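Local atomic coordinates of ATP-dependent DNA helicase uvsW (Enterobacteria phage T4, PDB entry 2OCA), a protein that unwinds duplex DNA in the 3'-5' direction using ATP hydrolysis, catalyses branch migration of Holliday junctions and takes part in recombination-dependent repair of phage DNA. Residues N300-R305 / W452-D457; E309-L314 / A458-K463; K331-I336 / K361-L366. The protein carries 1 engineered substitution. All blocks are in the same frame, centred on the assembly; numbering follows the deposited sequence.

Contact 1. Residues N300-R305 / W452-D457. Unlike the reference sequence in segment 452-457: Asp-457 (reference Ser).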
loop_
_atom_site.group_PDB
_atom_site.type_symbol
_atom_site.label_atom_id
_atom_site.label_comp_id
_atom_site.label_asym_id
_atom_site.label_seq_id
_atom_site.Cartn_x
_atom_site.Cartn_y
_atom_site.Cartn_z
ATOM N N ASN A 300 9.082 -9.718 -5.553
ATOM C CA ASN A 300 8.015 -9.763 -6.547
ATOM C C ASN A 300 7.962 -11.131 -7.213
ATOM O O ASN A 300 8.759 -11.422 -8.109
ATOM C CB ASN A 300 8.253 -8.708 -7.625
ATOM C CG ASN A 300 7.626 -7.383 -7.289
ATOM O OD1 ASN A 300 7.629 -6.961 -6.135
ATOM N ND2 ASN A 300 7.093 -6.705 -8.299
ATOM N N SER A 301 7.034 -11.976 -6.779
ATOM C CA SER A 301 6.901 -13.298 -7.383
ATOM C C SER A 301 6.092 -13.196 -8.666
ATOM O O SER A 301 4.895 -12.918 -8.637
ATOM C CB SER A 301 6.217 -14.266 -6.421
ATOM O OG SER A 301 7.126 -14.697 -5.426
ATOM N N ILE A 302 6.746 -13.411 -9.798
ATOM C CA ILE A 302 6.054 -13.337 -11.069
ATOM C C ILE A 302 5.759 -14.718 -11.637
ATOM O O ILE A 302 6.663 -15.503 -11.919
ATOM C CB ILE A 302 6.870 -12.549 -12.102
ATOM C CG1 ILE A 302 7.270 -11.194 -11.520
ATOM C CG2 ILE A 302 6.049 -12.366 -13.380
ATOM C CD1 ILE A 302 6.107 -10.387 -10.996
ATOM N N PHE A 303 4.478 -15.010 -11.791
ATOM C CA PHE A 303 4.049 -16.278 -12.349
ATOM C C PHE A 303 3.969 -16.130 -13.860
ATOM O O PHE A 303 3.054 -15.500 -14.389
ATOM C CB PHE A 303 2.685 -16.662 -11.792
ATOM C CG PHE A 303 2.747 -17.388 -10.490
ATOM C CD1 PHE A 303 2.938 -18.762 -10.456
ATOM C CD2 PHE A 303 2.587 -16.707 -9.294
ATOM C CE1 PHE A 303 2.958 -19.451 -9.251
ATOM C CE2 PHE A 303 2.608 -17.394 -8.075
ATOM C CZ PHE A 303 2.794 -18.771 -8.062
ATOM N N LEU A 304 4.946 -16.708 -14.543
ATOM C CA LEU A 304 5.013 -16.653 -15.989
ATOM C C LEU A 304 4.284 -17.879 -16.536
ATOM O O LEU A 304 4.811 -18.992 -16.464
ATOM C CB LEU A 304 6.480 -16.671 -16.398
ATOM C CG LEU A 304 6.881 -16.064 -17.734
ATOM C CD1 LEU A 304 6.390 -14.621 -17.835
ATOM C CD2 LEU A 304 8.409 -16.124 -17.842
ATOM N N ARG A 305 3.077 -17.680 -17.071
ATOM C CA ARG A 305 2.288 -18.794 -17.598
ATOM C C ARG A 305 2.622 -19.147 -19.045
ATOM O O ARG A 305 2.800 -18.265 -19.880
ATOM C CB ARG A 305 0.784 -18.495 -17.500
ATOM C CG ARG A 305 -0.092 -19.721 -17.782
ATOM C CD ARG A 305 0.121 -20.733 -16.690
ATOM N NE ARG A 305 0.044 -22.125 -17.126
ATOM C CZ ARG A 305 -1.044 -22.679 -17.628
ATOM N NH1 ARG A 305 -2.139 -21.953 -17.763
ATOM N NH2 ARG A 305 -1.047 -23.954 -17.974
ATOM N N TRP A 452 13.012 -9.723 -8.288
ATOM C CA TRP A 452 12.003 -10.351 -9.122
ATOM C C TRP A 452 12.220 -11.847 -9.203
ATOM O O TRP A 452 13.105 -12.314 -9.910
ATOM C CB TRP A 452 12.037 -9.751 -10.513
ATOM C CG TRP A 452 11.820 -8.293 -10.470
ATOM C CD1 TRP A 452 12.718 -7.338 -10.083
ATOM C CD2 TRP A 452 10.618 -7.602 -10.808
ATOM N NE1 TRP A 452 12.149 -6.094 -10.164
ATOM C CE2 TRP A 452 10.857 -6.225 -10.607
ATOM C CE3 TRP A 452 9.354 -8.015 -11.257
ATOM C CZ2 TRP A 452 9.885 -5.253 -10.846
ATOM C CZ3 TRP A 452 8.389 -7.057 -11.491
ATOM C CH2 TRP A 452 8.660 -5.685 -11.285
ATOM N N ASP A 453 11.411 -12.593 -8.461
ATOM C CA ASP A 453 11.502 -14.040 -8.454
ATOM C C ASP A 453 10.585 -14.610 -9.541
ATOM O O ASP A 453 9.366 -14.621 -9.392
ATOM C CB ASP A 453 11.110 -14.576 -7.070
ATOM C CG ASP A 453 11.072 -16.093 -7.020
ATOM O OD1 ASP A 453 11.667 -16.726 -7.925
ATOM O OD2 ASP A 453 10.455 -16.649 -6.077
ATOM N N LEU A 454 11.177 -15.073 -10.636
ATOM C CA LEU A 454 10.398 -15.619 -11.736
ATOM C C LEU A 454 10.062 -17.095 -11.542
ATOM O O LEU A 454 10.932 -17.942 -11.339
ATOM C CB LEU A 454 11.138 -15.415 -13.059
ATOM C CG LEU A 454 11.699 -14.003 -13.307
ATOM C CD1 LEU A 454 12.387 -13.968 -14.665
ATOM C CD2 LEU A 454 10.589 -12.948 -13.255
ATOM N N ILE A 455 8.771 -17.388 -11.583
ATOM C CA ILE A 455 8.291 -18.742 -11.434
ATOM C C ILE A 455 7.744 -19.120 -12.789
ATOM O O ILE A 455 6.882 -18.434 -13.328
ATOM C CB ILE A 455 7.165 -18.823 -10.407
ATOM C CG1 ILE A 455 7.660 -18.297 -9.060
ATOM C CG2 ILE A 455 6.680 -20.257 -10.279
ATOM C CD1 ILE A 455 6.600 -18.316 -7.971
ATOM N N ASP A 456 8.259 -20.200 -13.354
ATOM C CA ASP A 456 7.799 -20.649 -14.659
ATOM C C ASP A 456 6.620 -21.579 -14.455
ATOM O O ASP A 456 6.792 -22.733 -14.068
ATOM C CB ASP A 456 8.942 -21.352 -15.394
ATOM C CG ASP A 456 10.071 -20.392 -15.747
ATOM O OD1 ASP A 456 9.883 -19.563 -16.660
ATOM O OD2 ASP A 456 11.140 -20.446 -15.104
ATOM N N ASP A 457 5.421 -21.053 -14.705
ATOM C CA ASP A 457 4.183 -21.810 -14.535
ATOM C C ASP A 457 3.780 -22.557 -15.792
ATOM O O ASP A 457 3.160 -21.987 -16.689
ATOM C CB ASP A 457 3.040 -20.873 -14.135
ATOM C CG ASP A 457 1.730 -21.608 -13.905
ATOM O OD1 ASP A 457 1.636 -22.802 -14.276
ATOM O OD2 ASP A 457 0.787 -20.986 -13.360
#
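The indole of Trp-452 has Asn-300 over one face and Ile-302 at its edge. CB of Asn-300 stands 4.2 Å from the centroid of the Trp-452 six-membered ring, a CH-pi contact. CG1 of Ile-302 lies near the ring plane and meets CE3 of Trp-452 at 3.8 Å. On the opposite face of the sheet, Ile-455 covers one face of the Phe-303 ring. CD1 of Ile-455 is 4.0 Å from the centroid of the Phe-303 ring, and CB of Asp-457 sits at the ring's edge. A chi1 of -86° puts CG of Phe-303 beside its backbone N, and the side chain runs alongside Ile-455. The guanidinium of Arg-305 has the backbone carbonyl of Asp-457 at its edge. The Arg-305 chain bends at chi2 (66°) and chi3, which turns NE back to OD1 of Asp-457 in a salt bridge of 3.3 Å. NE of Arg-305 also makes a weak hydrogen bond of 3.1 Å to Asp-457 O. The guanidinium and carboxylate planes are 36° apart. Asp-457 differs from the reference sequence, which has serine. On the face that carries Trp-452, CB of Ile-302 meets CD2 of Leu-454 at 3.9 Å. A parallel ladder of five backbone hydrogen bonds joins the strands, among them Ile-455 N to Ile-302 O at 2.8 Å.

Helix 476-490 covers the face with Phe-303 and Ile-455, and helix 330-344 the face with Leu-304 and Leu-454. The buried carboxylates have salt bridges to Arg-484 (Asp-453) and Arg-332 (Asp-456), and hydrogen bonds to Tyr-488 (Asp-453), Tyr-306 (Asp-456) and Tyr-471 (Asp-457). Strands 298-305 and 450-457 are neighbours in a seven-stranded parallel sheet with helices on both faces. This is the RecA-like fold of the C-terminal helicase domain.

Contact 2. Residues E309-L314 / A458-K463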
loop_
_atom_site.group_PDB
_atom_site.type_symbol
_atom_site.label_atom_id
_atom_site.label_comp_id
_atom_site.label_asym_id
_atom_site.label_seq_id
_atom_site.Cartn_x
_atom_site.Cartn_y
_atom_site.Cartn_z
ATOM N N GLU A 309 -0.531 -25.897 -24.567
ATOM C CA GLU A 309 0.041 -26.976 -25.362
ATOM C C GLU A 309 1.480 -27.291 -24.952
ATOM O O GLU A 309 1.903 -28.451 -24.976
ATOM C CB GLU A 309 -0.014 -26.636 -26.849
ATOM C CG GLU A 309 0.255 -27.843 -27.736
ATOM C CD GLU A 309 0.347 -27.477 -29.209
ATOM O OE1 GLU A 309 -0.661 -26.967 -29.756
ATOM O OE2 GLU A 309 1.428 -27.700 -29.812
ATOM N N PHE A 310 2.227 -26.250 -24.588
ATOM C CA PHE A 310 3.609 -26.400 -24.143
ATOM C C PHE A 310 3.564 -27.218 -22.854
ATOM O O PHE A 310 4.386 -28.099 -22.605
ATOM C CB PHE A 310 4.210 -25.025 -23.852
ATOM C CG PHE A 310 5.556 -25.081 -23.190
ATOM C CD1 PHE A 310 6.708 -25.270 -23.943
ATOM C CD2 PHE A 310 5.665 -24.996 -21.804
ATOM C CE1 PHE A 310 7.945 -25.374 -23.324
ATOM C CE2 PHE A 310 6.897 -25.100 -21.176
ATOM C CZ PHE A 310 8.037 -25.289 -21.935
ATOM N N THR A 311 2.573 -26.885 -22.045
ATOM C CA THR A 311 2.298 -27.522 -20.774
ATOM C C THR A 311 2.153 -29.038 -20.881
ATOM O O THR A 311 2.705 -29.788 -20.083
ATOM C CB THR A 311 1.010 -26.924 -20.219
ATOM O OG1 THR A 311 1.329 -25.734 -19.490
ATOM C CG2 THR A 311 0.277 -27.902 -19.356
ATOM N N THR A 312 1.403 -29.478 -21.882
ATOM C CA THR A 312 1.145 -30.892 -22.096
ATOM C C THR A 312 2.335 -31.665 -22.634
ATOM O O THR A 312 2.471 -32.865 -22.370
ATOM C CB THR A 312 -0.071 -31.062 -23.022
ATOM O OG1 THR A 312 -1.252 -30.712 -22.294
ATOM C CG2 THR A 312 -0.209 -32.490 -23.494
ATOM N N LYS A 313 3.203 -30.986 -23.377
ATOM C CA LYS A 313 4.380 -31.645 -23.934
ATOM C C LYS A 313 5.500 -31.776 -22.898
ATOM O O LYS A 313 6.285 -32.728 -22.929
ATOM C CB LYS A 313 4.880 -30.875 -25.162
ATOM C CG LYS A 313 3.850 -30.806 -26.284
ATOM C CD LYS A 313 4.467 -31.030 -27.665
ATOM C CE LYS A 313 5.206 -29.795 -28.188
ATOM N NZ LYS A 313 4.289 -28.640 -28.442
ATOM N N LEU A 314 5.551 -30.827 -21.970
ATOM C CA LEU A 314 6.567 -30.823 -20.932
ATOM C C LEU A 314 6.356 -31.914 -19.878
ATOM O O LEU A 314 7.320 -32.474 -19.343
ATOM C CB LEU A 314 6.596 -29.456 -20.252
ATOM C CG LEU A 314 7.786 -29.261 -19.314
ATOM C CD1 LEU A 314 9.064 -29.294 -20.120
ATOM C CD2 LEU A 314 7.660 -27.948 -18.573
ATOM N N ALA A 458 4.136 -23.834 -15.849
ATOM C CA ALA A 458 3.796 -24.675 -16.982
ATOM C C ALA A 458 2.954 -25.831 -16.450
ATOM O O ALA A 458 3.072 -26.969 -16.909
ATOM C CB ALA A 458 5.060 -25.197 -17.651
ATOM N N GLY A 459 2.107 -25.526 -15.469
ATOM C CA GLY A 459 1.257 -26.545 -14.879
ATOM C C GLY A 459 0.168 -26.984 -15.837
ATOM O O GLY A 459 -0.253 -26.204 -16.681
ATOM N N VAL A 460 -0.294 -28.222 -15.709
ATOM C CA VAL A 460 -1.330 -28.746 -16.594
ATOM C C VAL A 460 -2.733 -28.597 -16.022
ATOM O O VAL A 460 -3.033 -29.109 -14.939
ATOM C CB VAL A 460 -1.093 -30.246 -16.905
ATOM C CG1 VAL A 460 -2.140 -30.745 -17.888
ATOM C CG2 VAL A 460 0.302 -30.454 -17.473
ATOM N N LYS A 461 -3.595 -27.899 -16.760
ATOM C CA LYS A 461 -4.978 -27.695 -16.331
ATOM C C LYS A 461 -5.721 -29.015 -16.379
ATOM O O LYS A 461 -5.407 -29.894 -17.174
ATOM C CB LYS A 461 -5.694 -26.701 -17.242
ATOM C CG LYS A 461 -5.221 -25.264 -17.121
ATOM C CD LYS A 461 -5.884 -24.394 -18.170
ATOM C CE LYS A 461 -5.275 -23.004 -18.204
ATOM N NZ LYS A 461 -5.649 -22.240 -19.434
ATOM N N PRO A 462 -6.718 -29.180 -15.512
ATOM C CA PRO A 462 -7.488 -30.426 -15.501
ATOM C C PRO A 462 -8.421 -30.525 -16.710
ATOM O O PRO A 462 -8.868 -29.509 -17.254
ATOM C CB PRO A 462 -8.243 -30.355 -14.173
ATOM C CG PRO A 462 -8.445 -28.895 -13.978
ATOM C CD PRO A 462 -7.121 -28.285 -14.412
ATOM N N LYS A 463 -8.695 -31.752 -17.142
ATOM C CA LYS A 463 -9.583 -31.970 -18.279
ATOM C C LYS A 463 -10.981 -31.437 -17.943
ATOM O O LYS A 463 -11.519 -30.585 -18.650
ATOM C CB LYS A 463 -9.659 -33.468 -18.626
ATOM C CG LYS A 463 -8.381 -34.064 -19.201
HETATM O O HOH W 1 3.945 -29.373 -17.681
#
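Thr-311 meets Gly-459 and Val-460 through two branches set by one torsion. With chi1 at -86°, OG1 lies beside its own backbone N and CG2 is anti to it. Thr-311 OG1 then donates a hydrogen bond of 3.3 Å to Gly-459 O. The donor approaches from well above the carbonyl plane, 58° out of it. The Val-460 side chain lies beside Thr-311, but the exact placing of their methyls is doubtful. Leu-314 and Phe-310 both have CG swung away from the backbone N. This carries their ends to the methyl of Ala-458. CD2 of Leu-314 is 3.9 Å from CB of Ala-458. CE2 of Phe-310 is 4.0 Å from CB of Ala-458, which lies in the plane of the ring at its edge. Both touch the methyl from the helix side.

A water completes the contact. This water donates to Thr-311 O at 2.7 Å and to Ala-458 O at 2.7 Å, so two carbonyls that cannot bond each other are joined through it.

Neighbouring residues also touch both partners. Asn-475 OD1 accepts from Ala-458 N, and the ring of Phe-310 stacks on Tyr-306. Leu-314 also packs on helix 319-327.

This is structural packing, away from the predicted ATP site. Helix 308-314 follows strand 298-305, and the loop of 458-463 follows strand 450-457. Since those strands run parallel, both segments emerge at the same end of the sheet. The contact is therefore packing of a helix against a loop at the C-terminal strand ends of a RecA-like domain.

Contact 3. Residues K331-I336 / K361-L366; sequences KRNKWI and KAIFDL
Asn-333 reaches Ala-362 and Ile-363 with the two ends of its amide. Its chi1 of -78° sets CG beside the backbone N, and the side chain crosses that of Ile-363 at about a right angle. OD1 of Asn-333 lies 3.4 Å from CG1 of Ile-363, and its ND2 lies 3.8 Å from CB of Ala-362. The amide therefore packs here against hydrocarbon. Ile-363 has an extended chi2 of 177°, which carries CD1 forward to within 4.2 Å of CD1 of Ile-336.

The axes of segments 331-336 and 361-366 come within 8.9 Å, and their N-to-C directions differ by 55°. Helices 330-344 and 357-368 flank strand 349-354 in sequence and pack as neighbours on one face of the parallel sheet in the RecA-like C-terminal helicase domain. On the sheet side, Ile-336 also touches Leu-454.

Leu-366 points its CD1 methyl at the other helix. CD1 of Leu-366 lies 3.5 Å from Lys-334 N and 3.6 Å from CB of Asn-333. Lys-334 starts away from helix 357-368 and then runs extended, so its contact is made near the root. There CG of Lys-334 meets CD1 of Leu-366 at 3.7 Å, with the two side chains crossing nearly at right angles.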
loop_
_atom_site.group_PDB
_atom_site.type_symbol
_atom_site.label_atom_id
_atom_site.label_comp_id
_atom_site.label_asym_id
_atom_site.label_seq_id
_atom_site.Cartn_x
_atom_site.Cartn_y
_atom_site.Cartn_z
ATOM N N LYS A 331 11.804 -17.117 -26.252
ATOM C CA LYS A 331 10.768 -16.183 -25.827
ATOM C C LYS A 331 10.920 -15.784 -24.371
ATOM O O LYS A 331 10.614 -14.643 -24.006
ATOM C CB LYS A 331 9.375 -16.761 -26.080
ATOM C CG LYS A 331 8.800 -16.296 -27.421
ATOM C CD LYS A 331 7.605 -17.118 -27.878
ATOM N N ARG A 332 11.403 -16.710 -23.545
ATOM C CA ARG A 332 11.611 -16.421 -22.131
ATOM C C ARG A 332 12.763 -15.442 -22.002
ATOM O O ARG A 332 12.744 -14.563 -21.149
ATOM C CB ARG A 332 11.938 -17.694 -21.352
ATOM C CG ARG A 332 12.116 -17.481 -19.844
ATOM C CD ARG A 332 12.289 -18.820 -19.162
ATOM N NE ARG A 332 12.287 -18.752 -17.704
ATOM C CZ ARG A 332 13.344 -18.444 -16.959
ATOM N NH1 ARG A 332 14.512 -18.169 -17.531
ATOM N NH2 ARG A 332 13.236 -18.416 -15.636
ATOM N N ASN A 333 13.774 -15.605 -22.851
ATOM C CA ASN A 333 14.924 -14.710 -22.827
ATOM C C ASN A 333 14.460 -13.317 -23.221
ATOM O O ASN A 333 14.861 -12.327 -22.610
ATOM C CB ASN A 333 16.016 -15.183 -23.792
ATOM C CG ASN A 333 16.844 -16.339 -23.231
ATOM O OD1 ASN A 333 17.084 -16.427 -22.024
ATOM N ND2 ASN A 333 17.309 -17.212 -24.116
ATOM N N LYS A 334 13.604 -13.249 -24.237
ATOM C CA LYS A 334 13.073 -11.971 -24.697
ATOM C C LYS A 334 12.236 -11.311 -23.604
ATOM O O LYS A 334 12.366 -10.106 -23.353
ATOM C CB LYS A 334 12.231 -12.172 -25.960
ATOM C CG LYS A 334 13.063 -12.434 -27.193
ATOM C CD LYS A 334 12.213 -12.864 -28.371
ATOM C CE LYS A 334 13.088 -13.115 -29.591
ATOM N NZ LYS A 334 12.337 -13.704 -30.738
ATOM N N TRP A 335 11.380 -12.097 -22.951
ATOM C CA TRP A 335 10.551 -11.565 -21.878
ATOM C C TRP A 335 11.418 -10.923 -20.791
ATOM O O TRP A 335 11.126 -9.815 -20.335
ATOM C CB TRP A 335 9.704 -12.669 -21.249
ATOM C CG TRP A 335 8.704 -12.133 -20.259
ATOM C CD1 TRP A 335 7.440 -11.679 -20.533
ATOM C CD2 TRP A 335 8.918 -11.900 -18.860
ATOM N NE1 TRP A 335 6.860 -11.173 -19.395
ATOM C CE2 TRP A 335 7.743 -11.296 -18.353
ATOM C CE3 TRP A 335 9.987 -12.139 -17.987
ATOM C CZ2 TRP A 335 7.610 -10.925 -17.013
ATOM C CZ3 TRP A 335 9.855 -11.769 -16.652
ATOM C CH2 TRP A 335 8.673 -11.168 -16.181
ATOM N N ILE A 336 12.479 -11.622 -20.380
ATOM C CA ILE A 336 13.381 -11.127 -19.343
ATOM C C ILE A 336 14.091 -9.856 -19.792
ATOM O O ILE A 336 14.183 -8.890 -19.040
ATOM C CB ILE A 336 14.440 -12.196 -18.955
ATOM C CG1 ILE A 336 13.746 -13.405 -18.327
ATOM C CG2 ILE A 336 15.441 -11.619 -17.957
ATOM C CD1 ILE A 336 14.679 -14.558 -18.003
ATOM N N LYS A 361 24.680 -14.620 -21.921
ATOM C CA LYS A 361 24.986 -13.935 -23.164
ATOM C C LYS A 361 23.752 -13.807 -24.047
ATOM O O LYS A 361 23.550 -12.782 -24.694
ATOM C CB LYS A 361 26.115 -14.653 -23.900
ATOM C CG LYS A 361 27.465 -14.458 -23.230
ATOM C CD LYS A 361 28.602 -14.880 -24.141
ATOM C CE LYS A 361 29.952 -14.449 -23.586
ATOM N NZ LYS A 361 31.069 -14.912 -24.473
ATOM N N ALA A 362 22.920 -14.842 -24.061
ATOM C CA ALA A 362 21.706 -14.818 -24.859
ATOM C C ALA A 362 20.855 -13.621 -24.432
ATOM O O ALA A 362 20.365 -12.850 -25.272
ATOM C CB ALA A 362 20.938 -16.097 -24.659
ATOM N N ILE A 363 20.688 -13.471 -23.121
ATOM C CA ILE A 363 19.899 -12.378 -22.579
ATOM C C ILE A 363 20.584 -11.044 -22.865
ATOM O O ILE A 363 19.941 -10.091 -23.306
ATOM C CB ILE A 363 19.690 -12.560 -21.053
ATOM C CG1 ILE A 363 18.872 -13.831 -20.799
ATOM C CG2 ILE A 363 18.982 -11.354 -20.471
ATOM C CD1 ILE A 363 18.653 -14.154 -19.344
ATOM N N PHE A 364 21.890 -10.987 -22.626
ATOM C CA PHE A 364 22.657 -9.769 -22.861
ATOM C C PHE A 364 22.528 -9.248 -24.294
ATOM O O PHE A 364 22.377 -8.051 -24.509
ATOM C CB PHE A 364 24.137 -10.004 -22.567
ATOM C CG PHE A 364 24.992 -8.800 -22.830
ATOM C CD1 PHE A 364 25.237 -7.872 -21.822
ATOM C CD2 PHE A 364 25.504 -8.557 -24.107
ATOM C CE1 PHE A 364 25.976 -6.717 -22.081
ATOM C CE2 PHE A 364 26.242 -7.405 -24.375
ATOM C CZ PHE A 364 26.478 -6.485 -23.361
ATOM N N ASP A 365 22.604 -10.148 -25.271
ATOM C CA ASP A 365 22.503 -9.762 -26.673
ATOM C C ASP A 365 21.129 -9.254 -27.098
ATOM O O ASP A 365 21.024 -8.479 -28.049
ATOM C CB ASP A 365 22.900 -10.924 -27.581
ATOM C CG ASP A 365 24.396 -11.102 -27.672
ATOM O OD1 ASP A 365 25.116 -10.080 -27.670
ATOM O OD2 ASP A 365 24.854 -12.264 -27.763
ATOM N N LEU A 366 20.077 -9.705 -26.425
ATOM C CA LEU A 366 18.737 -9.249 -26.769
ATOM C C LEU A 366 18.596 -7.812 -26.306
ATOM O O LEU A 366 18.097 -6.954 -27.038
ATOM C CB LEU A 366 17.679 -10.121 -26.096
ATOM C CG LEU A 366 17.417 -11.463 -26.773
ATOM C CD1 LEU A 366 16.561 -12.334 -25.879
ATOM C CD2 LEU A 366 16.749 -11.232 -28.110
#

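Contact 1 is the core of the three, a strand pair buried between helices. Contacts 2 and 3 are only partly buried and lie farther from the chain centre. Contact 2 continues both strands of contact 1 into the helix and loop beyond them, and Arg-305 NH2 makes weak hydrogen bonds to Gly-459 O and Thr-311 OG1 there. Contact 3 shares helix 330-344 with one face of contact 1: Arg-332 forms a salt bridge with Asp-456, while Trp-335 packs on Leu-304 and Leu-454. Contacts 2 and 3 do not touch. Backbone hydrogen bonds dominate contact 1. Contact 2 mixes a threonine hydrogen bond, a bridging water and packing on Ala-458; contact 3 is side-chain packing, partly against backbone.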